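Fumarate reductase iron-sulfur subunit (Mycolicibacterium smegmatis, PDB 7D6V) serves as the iron-sulfur subunit of succinate dehydrogenase Sdh1, probably passing electrons along its three iron-sulfur clusters to ubiquinone in the membrane part of the complex. Local coordinates at residues B[166-169]-B[173-176]; B[194-199]-B[233-238]; B[201-206]-B[226-231]; B[205-210]-B[219-224]. All coordinates share one frame; numbering follows the deposited sequence.

The four contacts lie in the part of the subunit that holds the Fe3-S4 cluster and borders ubiquinone-1. Interactions 3 and 4 share Ile-205 and Thr-206, have centres about 9 Å apart, and supply cysteine ligands to two different irons of the Fe3-S4 cluster. Interaction 1 approaches that cluster through Phe-168, whose side chain is about 5 Å from it. It also meets interaction 2, where Ala-169 N lies 3.3 Å from Phe-198 O, a probable hydrogen bond. Interaction 2 reaches the quinone itself, and its Gln-195 side chain is about 12 Å from the Fe3-S4 cluster. Helix 219-235 runs through interactions 2, 3 and 4, and interactions 3 and 4 are nested within the loop that interaction 2 closes.

Interaction 1 (B[166-169]-B[173-176]); sequences ENFA and FHMR
The rings of Phe-168 and His-174 meet at an intermediate tilt, with their planes 35° apart and their centroids separated by 5.3 Å, so the pair is neither a parallel stack nor a T-shaped one. The touch is made by Phe-168 CE1, which lies 3.7 Å from His-174 NE2, and CD2 of the histidine is nearly as close to the same carbon. A second flat group, the ring of Phe-173, receives the carbonyl of Ala-169 at its edge and near its plane: Ala-169 O is 3.5 Å from Phe-173 CD2. The methyl of Ala-169 touches both helix residues, with its CB 3.9 Å from Phe-173 CB and 4.0 Å from His-174 NE2.

Phe-168 gets its ring to the histidine because CG stands anti to the backbone N (chi1 -170°), which carries CE1 across even though its CB does not aim directly at the helix. No hydrogen bond joins the two segments, and all four touching residues are buried. Their polar atoms are served from nearby: Gln-152 NE2 bonds to Ala-169 O, and His-174 NE2 makes a weak bond to Phe-198 O, whose residue is also linked through its backbone to Ala-169.

This is packing within the ferredoxin-like dicluster domain, beside the Fe3-S4 cluster, which is about 5 Å from the Phe-168 side chain; Phe-168 also touches Cys-155. The contact folds the loop that follows helix 156-159 back on the first turn of helix 171-181. Phe-173 packs on helix 107-112, and His-174 leans on Leu-224 of helix 219-235.

Interaction 2 (B[194-199]-B[233-238]); sequences AQDEFG and DRKYDP. With UQ1 (ubiquinone-1), chain H.
Gln-195 and Lys-235 mark the closest backbone approach, with CA atoms 9.4 Å apart, a spacing that leaves the contact entirely to side chains. The contact joins helix 191-196 to the C-terminal end region of helix 219-235 in the helical, ferredoxin-like cluster domain that succinate dehydrogenase iron-sulfur subunits share, and here the domain borders the quinone site.

Lys-235 approaches Asp-196 from the opposite direction and makes a salt bridge, in which NZ is 3.4 Å from OD1; as a hydrogen bond it is weak. The other carboxylate oxygen is somewhat farther from the ammonium, so the pairing is uneven. Bends at the third and fourth torsions (chi3 79°, chi4 76°) turn the end of the lysine chain toward the acid, while Lys-235 CE passes 4.0 Å from Gln-195 CG. A long, weak ion pair to Glu-192 adds to the acidic surroundings of NZ.

Gln-195 also meets Tyr-236, approaching it at about a right angle, with its amide plane turned 66° from the ring; its CG is 3.9 Å from the tyrosine OH. Its OE1 accepts a weak hydrogen bond from Gly-201 N. Nearby, Asp-233 and Asp-237 both form salt bridges with Arg-156 of the membrane anchor subunit, tying this end of the chain to that subunit.

The Tyr-236 ring is bounded on one face by Lys-235 CB, above its centre, while O1 of ubiquinone-1 lies at the ring edge, near its plane, 3.6 Å from Tyr-236 CE1.

Interaction 3 (B[201-206]-B[226-231]); sequences GYCNIT and PMKERV. With F3S (Fe3-s4 cluster), chain G.
Lys-228 NZ is gripped by two main-chain carbonyls, Cys-203 O across this contact and Leu-200 O just before segment 201-206. The bond from Lys-228 NZ to Cys-203 O measures 2.5 Å, and the nitrogen sits in the carbonyl plane with a C=O...N angle of 154°. The lysine chain is extended until its last torsion, where a bend (chi4 -85°) swings the ammonium onto the oxygen. On the way Lys-228 CE packs 4.0 Å from Cys-203 CB and 3.9 Å from Ile-205 CG2, so aliphatic carbons line the approach to the charge.

The sulfur of the same cysteine serves the cluster: Cys-203 SG, anti to the backbone N, binds iron FE4 of the Fe3-S4 cluster at 2.4 Å. This loop is part of the dicluster, ferredoxin-like domain, and Lys-228 joins it to helix 219-235. With Lys-228 NZ 7.0 Å from FE4, the buried positive charge may offset some of the negative charge of the cluster and its thiolates.

Beyond the cysteine the loop stays close to the cluster, with Ile-205 CA 3.4 Å from sulfide S4. Neighbouring Asn-204 OD1 accepts a hydrogen bond from His-156 NE2, and Tyr-202 O is bonded to Tyr-141 OH of the membrane anchor subunit.

Interaction 4 (B[205-210]-B[219-224]); sequences ITKCCT and ITDNAL. With F3S (Fe3-s4 cluster), chain G.
Cys-209 SG binds iron FE3 of the Fe3-S4 cluster at 2.6 Å and lies against helix 219-235, with Thr-220 OG1 3.5 Å away and Ile-219 CB at 3.8 Å. Leu-224 extends the same helix face to the cluster, its CD1 3.4 Å from sulfide S3, and Thr-220 CG2 is near S4. Around the sulfide ions, the main-chain N of Lys-207 is 3.4 Å from S4.

The next shell surrounds Thr-220. Thr-220 OG1 pairs with Thr-210 OG1 at 3.2 Å, where either could donate, and the CG of Lys-207 packs on the same oxygen. The lysine chain is bent at its third and fourth torsions (chi3 -84°, chi4 -72°), bringing Lys-207 NZ to Asp-221 OD1 at 2.6 Å as a salt bridge; the two side chains meet at about a right angle. A weak bond from His-207 of the membrane anchor subunit also reaches that carboxylate oxygen, and Cys-208 ties the loop to Cys-132 of that subunit by a disulfide.

The helix opens with a wider pi-type turn in which Ile-219 O accepts from both Ala-223 N and Leu-224 N. Helix 171-181 packs against it at Ala-223 and Leu-224, helix 133-142 at Asn-222 and Ala-223.

Interaction 1 (B[166-169]-B[173-176])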
loop_
_atom_site.group_PDB
_atom_site.type_symbol
_atom_site.label_atom_id
_atom_site.label_comp_id
_atom_site.label_asym_id
_atom_site.label_seq_id
_atom_site.Cartn_x
_atom_site.Cartn_y
_atom_site.Cartn_z
ATOM N N GLU B 166 -24.203 -1.240 9.535
ATOM C CA GLU B 166 -24.353 0.085 10.119
ATOM C C GLU B 166 -23.820 0.174 11.541
ATOM O O GLU B 166 -23.623 1.284 12.043
ATOM C CB GLU B 166 -25.822 0.504 10.104
ATOM C CG GLU B 166 -26.734 -0.446 10.848
ATOM C CD GLU B 166 -27.990 0.232 11.350
ATOM O OE1 GLU B 166 -28.589 1.015 10.585
ATOM O OE2 GLU B 166 -28.377 -0.015 12.512
ATOM N N ASN B 167 -23.583 -0.957 12.200
ATOM C CA ASN B 167 -23.122 -0.957 13.580
ATOM C C ASN B 167 -21.636 -1.241 13.726
ATOM O O ASN B 167 -21.069 -0.945 14.781
ATOM C CB ASN B 167 -23.904 -1.990 14.399
ATOM C CG ASN B 167 -25.390 -1.713 14.420
ATOM O OD1 ASN B 167 -25.823 -0.621 14.781
ATOM N ND2 ASN B 167 -26.180 -2.706 14.034
ATOM N N PHE B 168 -20.994 -1.804 12.707
ATOM C CA PHE B 168 -19.608 -2.241 12.787
ATOM C C PHE B 168 -18.798 -1.530 11.715
ATOM O O PHE B 168 -19.203 -1.492 10.550
ATOM C CB PHE B 168 -19.518 -3.760 12.615
ATOM C CG PHE B 168 -18.167 -4.333 12.914
ATOM C CD1 PHE B 168 -17.593 -4.170 14.157
ATOM C CD2 PHE B 168 -17.484 -5.062 11.959
ATOM C CE1 PHE B 168 -16.357 -4.707 14.439
ATOM C CE2 PHE B 168 -16.248 -5.602 12.238
ATOM C CZ PHE B 168 -15.684 -5.424 13.478
ATOM N N ALA B 169 -17.655 -0.970 12.112
ATOM C CA ALA B 169 -16.820 -0.235 11.171
ATOM C C ALA B 169 -15.905 -1.154 10.375
ATOM O O ALA B 169 -15.551 -0.830 9.237
ATOM C CB ALA B 169 -15.990 0.812 11.911
ATOM N N PHE B 173 -10.943 0.149 10.003
ATOM C CA PHE B 173 -11.218 1.417 10.658
ATOM C C PHE B 173 -11.084 1.347 12.171
ATOM O O PHE B 173 -10.766 2.358 12.800
ATOM C CB PHE B 173 -12.595 1.907 10.228
ATOM C CG PHE B 173 -12.648 2.237 8.775
ATOM C CD1 PHE B 173 -12.034 3.376 8.296
ATOM C CD2 PHE B 173 -13.241 1.371 7.877
ATOM C CE1 PHE B 173 -12.047 3.669 6.959
ATOM C CE2 PHE B 173 -13.256 1.663 6.536
ATOM C CZ PHE B 173 -12.657 2.811 6.078
ATOM N N HIS B 174 -11.249 0.170 12.770
ATOM C CA HIS B 174 -10.830 0.020 14.157
ATOM C C HIS B 174 -9.312 0.065 14.278
ATOM O O HIS B 174 -8.783 0.597 15.261
ATOM C CB HIS B 174 -11.400 -1.271 14.737
ATOM C CG HIS B 174 -12.863 -1.193 15.035
ATOM N ND1 HIS B 174 -13.374 -0.415 16.051
ATOM C CD2 HIS B 174 -13.928 -1.773 14.433
ATOM C CE1 HIS B 174 -14.689 -0.529 16.070
ATOM N NE2 HIS B 174 -15.050 -1.347 15.099
ATOM N N MET B 175 -8.597 -0.452 13.277
ATOM C CA MET B 175 -7.153 -0.262 13.225
ATOM C C MET B 175 -6.798 1.212 13.075
ATOM O O MET B 175 -5.813 1.683 13.650
ATOM C CB MET B 175 -6.560 -1.078 12.076
ATOM C CG MET B 175 -5.048 -1.037 11.996
ATOM S SD MET B 175 -4.411 -1.766 10.483
ATOM C CE MET B 175 -5.020 -0.604 9.271
ATOM N N ARG B 176 -7.580 1.951 12.289
ATOM C CA ARG B 176 -7.367 3.390 12.158
ATOM C C ARG B 176 -7.600 4.109 13.484
ATOM O O ARG B 176 -6.859 5.034 13.840
ATOM C CB ARG B 176 -8.282 3.945 11.067
ATOM C CG ARG B 176 -8.388 5.452 11.041
ATOM C CD ARG B 176 -7.435 6.054 10.032
ATOM N NE ARG B 176 -7.650 7.488 9.883
ATOM C CZ ARG B 176 -6.755 8.414 10.204
ATOM N NH1 ARG B 176 -5.578 8.059 10.693
ATOM N NH2 ARG B 176 -7.039 9.695 10.035
#

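Interaction 2 (B[194-199]-B[233-238])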
loop_
_atom_site.group_PDB
_atom_site.type_symbol
_atom_site.label_atom_id
_atom_site.label_comp_id
_atom_site.label_asym_id
_atom_site.label_seq_id
_atom_site.Cartn_x
_atom_site.Cartn_y
_atom_site.Cartn_z
ATOM N N ALA B 194 -15.330 4.163 20.041
ATOM C CA ALA B 194 -14.934 2.921 19.385
ATOM C C ALA B 194 -15.839 1.765 19.784
ATOM O O ALA B 194 -16.080 0.860 18.980
ATOM C CB ALA B 194 -13.480 2.590 19.715
ATOM N N GLN B 195 -16.346 1.779 21.013
ATOM C CA GLN B 195 -17.259 0.754 21.497
ATOM C C GLN B 195 -18.715 1.096 21.216
ATOM O O GLN B 195 -19.499 0.208 20.865
ATOM C CB GLN B 195 -17.054 0.548 23.000
ATOM C CG GLN B 195 -17.899 -0.554 23.626
ATOM C CD GLN B 195 -17.601 -1.922 23.056
ATOM O OE1 GLN B 195 -18.375 -2.459 22.267
ATOM N NE2 GLN B 195 -16.476 -2.495 23.451
ATOM N N ASP B 196 -19.093 2.368 21.342
ATOM C CA ASP B 196 -20.504 2.735 21.324
ATOM C C ASP B 196 -21.055 2.993 19.925
ATOM O O ASP B 196 -22.191 2.605 19.636
ATOM C CB ASP B 196 -20.732 3.962 22.206
ATOM C CG ASP B 196 -20.479 3.676 23.669
ATOM O OD1 ASP B 196 -20.854 2.580 24.133
ATOM O OD2 ASP B 196 -19.907 4.543 24.361
ATOM N N GLU B 197 -20.296 3.644 19.043
ATOM C CA GLU B 197 -20.784 3.931 17.699
ATOM C C GLU B 197 -20.135 3.106 16.603
ATOM O O GLU B 197 -20.752 2.912 15.555
ATOM C CB GLU B 197 -20.621 5.422 17.368
ATOM C CG GLU B 197 -21.515 6.350 18.188
ATOM C CD GLU B 197 -20.959 6.677 19.554
ATOM O OE1 GLU B 197 -19.839 6.234 19.857
ATOM O OE2 GLU B 197 -21.648 7.374 20.329
ATOM N N PHE B 198 -18.921 2.612 16.807
ATOM C CA PHE B 198 -18.241 1.825 15.790
ATOM C C PHE B 198 -18.235 0.334 16.095
ATOM O O PHE B 198 -17.666 -0.440 15.322
ATOM C CB PHE B 198 -16.816 2.346 15.603
ATOM C CG PHE B 198 -16.756 3.816 15.311
ATOM C CD1 PHE B 198 -17.321 4.328 14.156
ATOM C CD2 PHE B 198 -16.153 4.690 16.197
ATOM C CE1 PHE B 198 -17.277 5.678 13.887
ATOM C CE2 PHE B 198 -16.106 6.042 15.931
ATOM C CZ PHE B 198 -16.667 6.536 14.776
ATOM N N GLY B 199 -18.864 -0.084 17.190
ATOM C CA GLY B 199 -19.135 -1.484 17.447
ATOM C C GLY B 199 -17.939 -2.391 17.642
ATOM O O GLY B 199 -17.890 -3.477 17.063
ATOM N N ASP B 233 -10.669 -0.845 30.250
ATOM C CA ASP B 233 -10.217 0.160 31.206
ATOM C C ASP B 233 -11.302 1.196 31.450
ATOM O O ASP B 233 -11.621 1.531 32.595
ATOM C CB ASP B 233 -8.962 0.864 30.690
ATOM C CG ASP B 233 -7.698 0.106 30.982
ATOM O OD1 ASP B 233 -7.747 -0.902 31.712
ATOM O OD2 ASP B 233 -6.646 0.542 30.480
ATOM N N ARG B 234 -11.873 1.719 30.369
ATOM C CA ARG B 234 -12.823 2.818 30.498
ATOM C C ARG B 234 -14.195 2.376 30.998
ATOM O O ARG B 234 -14.874 3.151 31.678
ATOM C CB ARG B 234 -12.971 3.534 29.158
ATOM C CG ARG B 234 -11.786 4.391 28.770
ATOM C CD ARG B 234 -11.613 5.545 29.734
ATOM N NE ARG B 234 -10.734 6.576 29.191
ATOM C CZ ARG B 234 -9.409 6.534 29.251
ATOM N NH1 ARG B 234 -8.803 5.510 29.836
ATOM N NH2 ARG B 234 -8.688 7.517 28.730
ATOM N N LYS B 235 -14.620 1.156 30.686
ATOM C CA LYS B 235 -16.017 0.766 30.843
ATOM C C LYS B 235 -16.241 -0.448 31.730
ATOM O O LYS B 235 -17.229 -0.483 32.464
ATOM C CB LYS B 235 -16.636 0.488 29.467
ATOM C CG LYS B 235 -16.863 1.719 28.620
ATOM C CD LYS B 235 -17.292 1.342 27.218
ATOM C CE LYS B 235 -18.758 0.974 27.171
ATOM N NZ LYS B 235 -19.632 2.174 27.230
ATOM N N TYR B 236 -15.367 -1.450 31.679
ATOM C CA TYR B 236 -15.651 -2.753 32.269
ATOM C C TYR B 236 -14.666 -3.119 33.372
ATOM O O TYR B 236 -14.361 -4.296 33.570
ATOM C CB TYR B 236 -15.658 -3.836 31.192
ATOM C CG TYR B 236 -16.537 -3.516 30.010
ATOM C CD1 TYR B 236 -17.891 -3.269 30.175
ATOM C CD2 TYR B 236 -16.013 -3.460 28.729
ATOM C CE1 TYR B 236 -18.696 -2.974 29.102
ATOM C CE2 TYR B 236 -16.814 -3.166 27.648
ATOM C CZ TYR B 236 -18.154 -2.925 27.842
ATOM O OH TYR B 236 -18.961 -2.631 26.771
ATOM N N ASP B 237 -14.168 -2.133 34.101
ATOM C CA ASP B 237 -13.180 -2.371 35.152
ATOM C C ASP B 237 -13.748 -1.934 36.492
ATOM O O ASP B 237 -13.858 -0.719 36.747
ATOM C CB ASP B 237 -11.881 -1.629 34.849
ATOM C CG ASP B 237 -10.660 -2.354 35.372
ATOM O OD1 ASP B 237 -9.634 -2.368 34.667
ATOM O OD2 ASP B 237 -10.723 -2.909 36.486
ATOM N N PRO B 238 -14.112 -2.863 37.375
ATOM C CA PRO B 238 -14.750 -2.481 38.643
ATOM C C PRO B 238 -13.858 -1.676 39.577
ATOM O O PRO B 238 -14.310 -1.249 40.642
ATOM C CB PRO B 238 -15.121 -3.833 39.263
ATOM C CG PRO B 238 -15.170 -4.776 38.111
ATOM C CD PRO B 238 -14.093 -4.322 37.190
HETATM C C1 UQ1 H . -22.178 -4.289 31.243
HETATM O O1 UQ1 H . -21.339 -3.479 31.433
HETATM C C2 UQ1 H . -23.238 -4.060 30.170
HETATM O O2 UQ1 H . -23.221 -2.888 29.405
HETATM C CM2 UQ1 H . -24.232 -1.977 29.727
HETATM C C3 UQ1 H . -24.316 -5.111 29.930
HETATM O O3 UQ1 H . -25.290 -4.904 28.947
HETATM C CM3 UQ1 H . -24.913 -5.328 27.670
HETATM C C4 UQ1 H . -24.335 -6.387 30.764
HETATM O O4 UQ1 H . -25.172 -7.201 30.579
HETATM C C5 UQ1 H . -23.275 -6.616 31.837
HETATM C CM5 UQ1 H . -23.291 -7.892 32.671
HETATM C C6 UQ1 H . -22.198 -5.564 32.077
HETATM C C7 UQ1 H . -21.133 -5.791 33.144
HETATM C C8 UQ1 H . -19.954 -6.500 32.483
HETATM C C9 UQ1 H . -18.718 -6.237 32.841
HETATM C C10 UQ1 H . -18.439 -5.209 33.933
HETATM C C11 UQ1 H . -17.565 -6.963 32.156
#

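Interaction 3 (B[201-206]-B[226-231])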
loop_
_atom_site.group_PDB
_atom_site.type_symbol
_atom_site.label_atom_id
_atom_site.label_comp_id
_atom_site.label_asym_id
_atom_site.label_seq_id
_atom_site.Cartn_x
_atom_site.Cartn_y
_atom_site.Cartn_z
ATOM N N GLY B 201 -17.365 -4.128 20.123
ATOM C CA GLY B 201 -17.832 -5.338 20.773
ATOM C C GLY B 201 -18.296 -6.414 19.817
ATOM O O GLY B 201 -18.317 -7.590 20.191
ATOM N N TYR B 202 -18.671 -6.039 18.593
ATOM C CA TYR B 202 -19.088 -7.029 17.606
ATOM C C TYR B 202 -17.937 -7.930 17.196
ATOM O O TYR B 202 -18.163 -9.060 16.754
ATOM C CB TYR B 202 -19.676 -6.337 16.381
ATOM C CG TYR B 202 -21.106 -5.907 16.566
ATOM C CD1 TYR B 202 -21.414 -4.622 16.980
ATOM C CD2 TYR B 202 -22.149 -6.787 16.331
ATOM C CE1 TYR B 202 -22.718 -4.228 17.153
ATOM C CE2 TYR B 202 -23.455 -6.402 16.500
ATOM C CZ TYR B 202 -23.735 -5.123 16.911
ATOM O OH TYR B 202 -25.040 -4.733 17.082
ATOM N N CYS B 203 -16.810 -7.301 17.376
ATOM C CA CYS B 203 -15.637 -8.083 17.013
ATOM C C CYS B 203 -15.411 -9.181 18.041
ATOM O O CYS B 203 -15.007 -8.907 19.173
ATOM C CB CYS B 203 -14.408 -7.186 16.908
ATOM S SG CYS B 203 -12.888 -8.052 16.454
ATOM N N ASN B 204 -15.583 -10.575 17.620
ATOM C CA ASN B 204 -14.892 -11.692 18.232
ATOM C C ASN B 204 -13.588 -11.875 17.474
ATOM O O ASN B 204 -13.501 -11.570 16.283
ATOM C CB ASN B 204 -15.751 -12.961 18.229
ATOM C CG ASN B 204 -15.918 -13.576 16.855
ATOM O OD1 ASN B 204 -15.785 -12.911 15.835
ATOM N ND2 ASN B 204 -16.229 -14.860 16.829
ATOM N N ILE B 205 -12.569 -12.359 18.162
ATOM C CA ILE B 205 -11.198 -12.109 17.736
ATOM C C ILE B 205 -10.648 -13.282 16.939
ATOM O O ILE B 205 -9.448 -13.573 16.980
ATOM C CB ILE B 205 -10.313 -11.769 18.941
ATOM C CG1 ILE B 205 -10.278 -12.940 19.907
ATOM C CG2 ILE B 205 -10.810 -10.513 19.627
ATOM C CD1 ILE B 205 -9.280 -12.752 20.941
ATOM N N THR B 206 -11.533 -13.967 16.222
ATOM C CA THR B 206 -11.203 -15.153 15.442
ATOM C C THR B 206 -10.107 -14.938 14.399
ATOM O O THR B 206 -9.629 -15.905 13.801
ATOM C CB THR B 206 -12.469 -15.675 14.777
ATOM O OG1 THR B 206 -13.209 -14.574 14.238
ATOM C CG2 THR B 206 -13.321 -16.387 15.801
ATOM N N PRO B 226 -5.503 -4.630 21.956
ATOM C CA PRO B 226 -5.175 -3.457 22.786
ATOM C C PRO B 226 -6.318 -2.468 22.930
ATOM O O PRO B 226 -6.525 -1.921 24.021
ATOM C CB PRO B 226 -3.982 -2.842 22.046
ATOM C CG PRO B 226 -3.349 -3.976 21.370
ATOM C CD PRO B 226 -4.462 -4.870 20.941
ATOM N N MET B 227 -7.081 -2.227 21.863
ATOM C CA MET B 227 -8.199 -1.297 21.969
ATOM C C MET B 227 -9.319 -1.874 22.821
ATOM O O MET B 227 -9.988 -1.136 23.548
ATOM C CB MET B 227 -8.718 -0.917 20.585
ATOM C CG MET B 227 -7.795 0.012 19.830
ATOM S SD MET B 227 -7.701 1.662 20.550
ATOM C CE MET B 227 -9.431 2.085 20.692
ATOM N N LYS B 228 -9.535 -3.186 22.749
ATOM C CA LYS B 228 -10.512 -3.815 23.632
ATOM C C LYS B 228 -10.086 -3.696 25.088
ATOM O O LYS B 228 -10.919 -3.468 25.970
ATOM C CB LYS B 228 -10.710 -5.278 23.244
ATOM C CG LYS B 228 -11.596 -5.477 22.033
ATOM C CD LYS B 228 -11.604 -6.921 21.586
ATOM C CE LYS B 228 -12.581 -7.142 20.444
ATOM N NZ LYS B 228 -13.970 -7.375 20.917
ATOM N N GLU B 229 -8.789 -3.839 25.356
ATOM C CA GLU B 229 -8.294 -3.672 26.718
ATOM C C GLU B 229 -8.457 -2.235 27.202
ATOM O O GLU B 229 -8.792 -2.001 28.368
ATOM C CB GLU B 229 -6.836 -4.113 26.795
ATOM C CG GLU B 229 -6.645 -5.612 26.671
ATOM C CD GLU B 229 -7.241 -6.374 27.840
ATOM O OE1 GLU B 229 -6.768 -6.192 28.980
ATOM O OE2 GLU B 229 -8.189 -7.154 27.622
ATOM N N ARG B 230 -8.226 -1.255 26.327
ATOM C CA ARG B 230 -8.441 0.142 26.706
ATOM C C ARG B 230 -9.920 0.438 26.944
ATOM O O ARG B 230 -10.279 1.171 27.878
ATOM C CB ARG B 230 -7.860 1.059 25.634
ATOM C CG ARG B 230 -6.365 0.881 25.465
ATOM C CD ARG B 230 -5.789 1.702 24.335
ATOM N NE ARG B 230 -4.344 1.518 24.255
ATOM C CZ ARG B 230 -3.483 2.461 23.890
ATOM N NH1 ARG B 230 -3.914 3.668 23.562
ATOM N NH2 ARG B 230 -2.187 2.196 23.853
ATOM N N VAL B 231 -10.797 -0.127 26.114
ATOM C CA VAL B 231 -12.230 0.033 26.328
ATOM C C VAL B 231 -12.640 -0.599 27.652
ATOM O O VAL B 231 -13.493 -0.068 28.369
ATOM C CB VAL B 231 -13.018 -0.558 25.143
ATOM C CG1 VAL B 231 -14.492 -0.668 25.480
ATOM C CG2 VAL B 231 -12.825 0.295 23.907
HETATM FE FE1 F3S G . -12.627 -9.359 11.600
HETATM FE FE3 F3S G . -10.229 -9.736 12.751
HETATM FE FE4 F3S G . -12.308 -9.132 14.345
HETATM S S1 F3S G . -11.250 -11.071 11.289
HETATM S S2 F3S G . -14.061 -10.062 13.262
HETATM S S3 F3S G . -11.413 -7.760 12.713
HETATM S S4 F3S G . -10.569 -10.468 14.878
#

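Interaction 4 (B[205-210]-B[219-224])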
loop_
_atom_site.group_PDB
_atom_site.type_symbol
_atom_site.label_atom_id
_atom_site.label_comp_id
_atom_site.label_asym_id
_atom_site.label_seq_id
_atom_site.Cartn_x
_atom_site.Cartn_y
_atom_site.Cartn_z
ATOM N N ILE B 205 -12.569 -12.359 18.162
ATOM C CA ILE B 205 -11.198 -12.109 17.736
ATOM C C ILE B 205 -10.648 -13.282 16.939
ATOM O O ILE B 205 -9.448 -13.573 16.980
ATOM C CB ILE B 205 -10.313 -11.769 18.941
ATOM C CG1 ILE B 205 -10.278 -12.940 19.907
ATOM C CG2 ILE B 205 -10.810 -10.513 19.627
ATOM C CD1 ILE B 205 -9.280 -12.752 20.941
ATOM N N THR B 206 -11.533 -13.967 16.222
ATOM C CA THR B 206 -11.203 -15.153 15.442
ATOM C C THR B 206 -10.107 -14.938 14.399
ATOM O O THR B 206 -9.629 -15.905 13.801
ATOM C CB THR B 206 -12.469 -15.675 14.777
ATOM O OG1 THR B 206 -13.209 -14.574 14.238
ATOM C CG2 THR B 206 -13.321 -16.387 15.801
ATOM N N LYS B 207 -9.726 -13.685 14.149
ATOM C CA LYS B 207 -8.442 -13.325 13.547
ATOM C C LYS B 207 -8.342 -13.637 12.055
ATOM O O LYS B 207 -7.244 -13.612 11.499
ATOM C CB LYS B 207 -7.288 -14.006 14.297
ATOM C CG LYS B 207 -6.003 -13.206 14.359
ATOM C CD LYS B 207 -4.827 -14.065 14.790
ATOM C CE LYS B 207 -4.749 -14.184 16.300
ATOM N NZ LYS B 207 -4.315 -12.914 16.942
ATOM N N CYS B 208 -9.454 -13.917 11.370
ATOM C CA CYS B 208 -9.376 -14.206 9.940
ATOM C C CYS B 208 -9.003 -12.993 9.110
ATOM O O CYS B 208 -8.405 -13.145 8.041
ATOM C CB CYS B 208 -10.698 -14.779 9.430
ATOM S SG CYS B 208 -10.822 -16.541 9.674
ATOM N N CYS B 209 -9.069 -11.807 9.702
ATOM C CA CYS B 209 -8.601 -10.606 9.010
ATOM C C CYS B 209 -7.059 -10.653 8.828
ATOM O O CYS B 209 -6.566 -10.759 7.705
ATOM C CB CYS B 209 -9.005 -9.347 9.779
ATOM S SG CYS B 209 -8.148 -9.125 11.355
ATOM N N THR B 210 -6.317 -10.574 9.937
ATOM C CA THR B 210 -4.959 -10.612 9.968
ATOM C C THR B 210 -4.582 -11.630 9.095
ATOM O O THR B 210 -3.560 -11.552 8.606
ATOM C CB THR B 210 -4.538 -11.216 11.277
ATOM O OG1 THR B 210 -4.762 -10.313 12.234
ATOM C CG2 THR B 210 -3.166 -11.387 11.420
ATOM N N ILE B 219 -3.206 -7.103 12.776
ATOM C CA ILE B 219 -4.406 -6.312 13.038
ATOM C C ILE B 219 -5.016 -6.682 14.384
ATOM O O ILE B 219 -5.326 -5.811 15.203
ATOM C CB ILE B 219 -5.421 -6.482 11.893
ATOM C CG1 ILE B 219 -4.763 -6.176 10.548
ATOM C CG2 ILE B 219 -6.632 -5.599 12.123
ATOM C CD1 ILE B 219 -5.622 -6.503 9.359
ATOM N N THR B 220 -5.195 -7.976 14.635
ATOM C CA THR B 220 -5.863 -8.397 15.861
ATOM C C THR B 220 -4.973 -8.193 17.081
ATOM O O THR B 220 -5.419 -7.659 18.102
ATOM C CB THR B 220 -6.295 -9.856 15.746
ATOM O OG1 THR B 220 -6.950 -10.058 14.490
ATOM C CG2 THR B 220 -7.252 -10.217 16.862
ATOM N N ASP B 221 -3.708 -8.601 16.991
ATOM C CA ASP B 221 -2.847 -8.604 18.168
ATOM C C ASP B 221 -2.353 -7.208 18.532
ATOM O O ASP B 221 -2.195 -6.898 19.717
ATOM C CB ASP B 221 -1.661 -9.541 17.949
ATOM C CG ASP B 221 -1.995 -10.986 18.254
ATOM O OD1 ASP B 221 -3.168 -11.279 18.562
ATOM O OD2 ASP B 221 -1.082 -11.833 18.189
ATOM N N ASN B 222 -2.099 -6.355 17.541
ATOM C CA ASN B 222 -1.508 -5.051 17.803
ATOM C C ASN B 222 -2.520 -3.917 17.845
ATOM O O ASN B 222 -2.210 -2.859 18.400
ATOM C CB ASN B 222 -0.444 -4.730 16.747
ATOM C CG ASN B 222 0.863 -5.446 17.000
ATOM O OD1 ASN B 222 1.014 -6.152 17.992
ATOM N ND2 ASN B 222 1.814 -5.272 16.098
ATOM N N ALA B 223 -3.709 -4.100 17.279
ATOM C CA ALA B 223 -4.706 -3.037 17.243
ATOM C C ALA B 223 -5.986 -3.391 17.980
ATOM O O ALA B 223 -6.425 -2.629 18.845
ATOM C CB ALA B 223 -5.025 -2.666 15.788
ATOM N N LEU B 224 -6.600 -4.532 17.670
ATOM C CA LEU B 224 -7.947 -4.805 18.158
ATOM C C LEU B 224 -7.953 -5.209 19.627
ATOM O O LEU B 224 -8.755 -4.695 20.411
ATOM C CB LEU B 224 -8.596 -5.890 17.304
ATOM C CG LEU B 224 -8.593 -5.604 15.807
ATOM C CD1 LEU B 224 -9.219 -6.753 15.079
ATOM C CD2 LEU B 224 -9.320 -4.308 15.501
HETATM FE FE1 F3S G . -12.627 -9.359 11.600
HETATM FE FE3 F3S G . -10.229 -9.736 12.751
HETATM FE FE4 F3S G . -12.308 -9.132 14.345
HETATM S S1 F3S G . -11.250 -11.071 11.289
HETATM S S2 F3S G . -14.061 -10.062 13.262
HETATM S S3 F3S G . -11.413 -7.760 12.713
HETATM S S4 F3S G . -10.569 -10.468 14.878
#